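Local coordinates for FAD-binding PCMH-type domain-containing protein (Gibberella zeae, PDB 6YJO), which binds FAD and is probably an oligosaccharide-oxidising flavoenzyme of the oxygen-dependent FAD-linked oxidoreductase family, at residues F178-T182 against Q287-Y291. Sequence-based numbering, arbitrary orientation.
Sequences FASRT and QGVYY
Phe178 and Val289 bring the two backbones to 6.1 Å between their CA atoms, where the loop leading into helix 180-183 lies over the end of strand 283-290; toward Thr182 and Tyr291 the CA separation widens to 8.5 Å. Much of the apolar packing comes from Phe178: its CB meets Val289 CG2 at 3.7 Å, the two side chains crossing at about a right angle. With CG anti to its carbonyl carbon (chi1 -74°), the Phe178 ring runs back along the strand, and its CE1 comes 4.1 Å from Gly288 CA. At the other end, the Tyr291 side chain rises from the strand's end to the loop, where Ala179 CB meets Tyr291 CZ at 4.0 Å. Tyr291 OH lies 3.0 Å from Phe178 O, placed to donate a hydrogen bond that stays doubtful because that oxygen's position is unsure. Ala179 CA and Thr182 OG1 lie near the plane of the Tyr291 ring, at its edge, with Thr182 OG1 3.8 Å from Tyr291 CD2; that hydroxyl bonds instead to Lys271 O and Asn274 ND2. Val289 CG1 sits 3.6 Å above one face of the Tyr291 ring, toward its rim. The contact joins the FAD-binding domain, which holds 178-182, to the seven-stranded antiparallel sheet; Phe178 also touches FAD-binding Ser161. Strand 283-290 runs between 242-248 and 273-280 there, while Trp320 and Met323 of helix 320-326 pack against Tyr291.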
loop_
_atom_site.group_PDB
_atom_site.type_symbol
_atom_site.label_atom_id
_atom_site.label_comp_id
_atom_site.label_asym_id
_atom_site.label_seq_id
_atom_site.Cartn_x
_atom_site.Cartn_y
_atom_site.Cartn_z
ATOM N N PHE A 178 2.592 -4.887 10.050
ATOM C CA PHE A 178 3.079 -5.133 11.402
ATOM C C PHE A 178 4.319 -6.017 11.448
ATOM O O PHE A 178 4.759 -6.370 12.544
ATOM C CB PHE A 178 1.955 -5.747 12.245
ATOM C CG PHE A 178 0.894 -4.760 12.648
ATOM C CD1 PHE A 178 1.243 -3.509 13.133
ATOM C CD2 PHE A 178 -0.450 -5.075 12.532
ATOM C CE1 PHE A 178 0.278 -2.598 13.499
ATOM C CE2 PHE A 178 -1.426 -4.164 12.899
ATOM C CZ PHE A 178 -1.060 -2.922 13.384
ATOM N N ALA A 179 4.887 -6.374 10.299
ATOM C CA ALA A 179 6.197 -7.007 10.221
ATOM C C ALA A 179 7.232 -6.135 9.526
ATOM O O ALA A 179 8.381 -6.565 9.376
ATOM C CB ALA A 179 6.092 -8.347 9.484
ATOM N N SER A 180 6.861 -4.926 9.099
ATOM C CA SER A 180 7.764 -4.120 8.285
ATOM C C SER A 180 8.943 -3.611 9.103
ATOM O O SER A 180 10.095 -3.683 8.662
ATOM C CB SER A 180 7.004 -2.950 7.661
ATOM O OG SER A 180 6.243 -3.381 6.547
ATOM N N ARG A 181 8.672 -3.084 10.300
ATOM C CA ARG A 181 9.747 -2.526 11.114
ATOM C C ARG A 181 10.819 -3.568 11.400
ATOM O O ARG A 181 11.980 -3.216 11.643
ATOM C CB ARG A 181 9.180 -1.975 12.421
ATOM C CG ARG A 181 10.072 -0.942 13.077
ATOM C CD ARG A 181 9.323 -0.140 14.123
ATOM N NE ARG A 181 10.233 0.751 14.832
ATOM C CZ ARG A 181 11.071 0.353 15.785
ATOM N NH1 ARG A 181 11.107 -0.923 16.150
ATOM N NH2 ARG A 181 11.873 1.230 16.374
ATOM N N THR A 182 10.449 -4.847 11.372
ATOM C CA THR A 182 11.365 -5.943 11.651
ATOM C C THR A 182 11.940 -6.576 10.395
ATOM O O THR A 182 13.098 -7.007 10.409
ATOM C CB THR A 182 10.646 -7.028 12.463
ATOM O OG1 THR A 182 10.107 -6.454 13.660
ATOM C CG2 THR A 182 11.596 -8.169 12.820
ATOM N N GLN A 287 -1.670 -0.101 19.297
ATOM C CA GLN A 287 -1.732 -1.521 18.988
ATOM C C GLN A 287 -0.582 -1.886 18.058
ATOM O O GLN A 287 -0.179 -1.087 17.207
ATOM C CB GLN A 287 -3.074 -1.876 18.333
ATOM C CG GLN A 287 -3.290 -1.216 16.965
ATOM C CD GLN A 287 -4.741 -1.239 16.515
ATOM O OE1 GLN A 287 -5.639 -1.543 17.296
ATOM N NE2 GLN A 287 -4.974 -0.915 15.245
ATOM N N GLY A 288 -0.076 -3.104 18.203
ATOM C CA GLY A 288 1.028 -3.544 17.375
ATOM C C GLY A 288 1.329 -5.012 17.565
ATOM O O GLY A 288 0.488 -5.776 18.045
ATOM N N VAL A 289 2.546 -5.401 17.175
ATOM C CA VAL A 289 2.991 -6.790 17.236
ATOM C C VAL A 289 4.446 -6.821 17.685
ATOM O O VAL A 289 5.285 -6.092 17.145
ATOM C CB VAL A 289 2.846 -7.509 15.881
ATOM C CG1 VAL A 289 3.461 -8.905 15.965
ATOM C CG2 VAL A 289 1.384 -7.584 15.452
ATOM N N TYR A 290 4.745 -7.670 18.665
ATOM C CA TYR A 290 6.108 -7.914 19.122
ATOM C C TYR A 290 6.453 -9.368 18.839
ATOM O O TYR A 290 5.816 -10.278 19.380
ATOM C CB TYR A 290 6.255 -7.609 20.616
ATOM C CG TYR A 290 7.668 -7.755 21.131
ATOM C CD1 TYR A 290 8.579 -6.712 21.014
ATOM C CD2 TYR A 290 8.095 -8.934 21.739
ATOM C CE1 TYR A 290 9.875 -6.841 21.481
ATOM C CE2 TYR A 290 9.390 -9.070 22.214
ATOM C CZ TYR A 290 10.274 -8.021 22.083
ATOM O OH TYR A 290 11.564 -8.146 22.548
ATOM N N TYR A 291 7.447 -9.587 17.983
ATOM C CA TYR A 291 7.894 -10.939 17.654
ATOM C C TYR A 291 8.805 -11.414 18.779
ATOM O O TYR A 291 10.029 -11.271 18.743
ATOM C CB TYR A 291 8.569 -10.959 16.288
ATOM C CG TYR A 291 7.611 -10.523 15.203
ATOM C CD1 TYR A 291 6.563 -11.348 14.810
ATOM C CD2 TYR A 291 7.726 -9.277 14.600
ATOM C CE1 TYR A 291 5.671 -10.953 13.838
ATOM C CE2 TYR A 291 6.835 -8.873 13.624
ATOM C CZ TYR A 291 5.811 -9.716 13.246
ATOM O OH TYR A 291 4.916 -9.320 12.273
#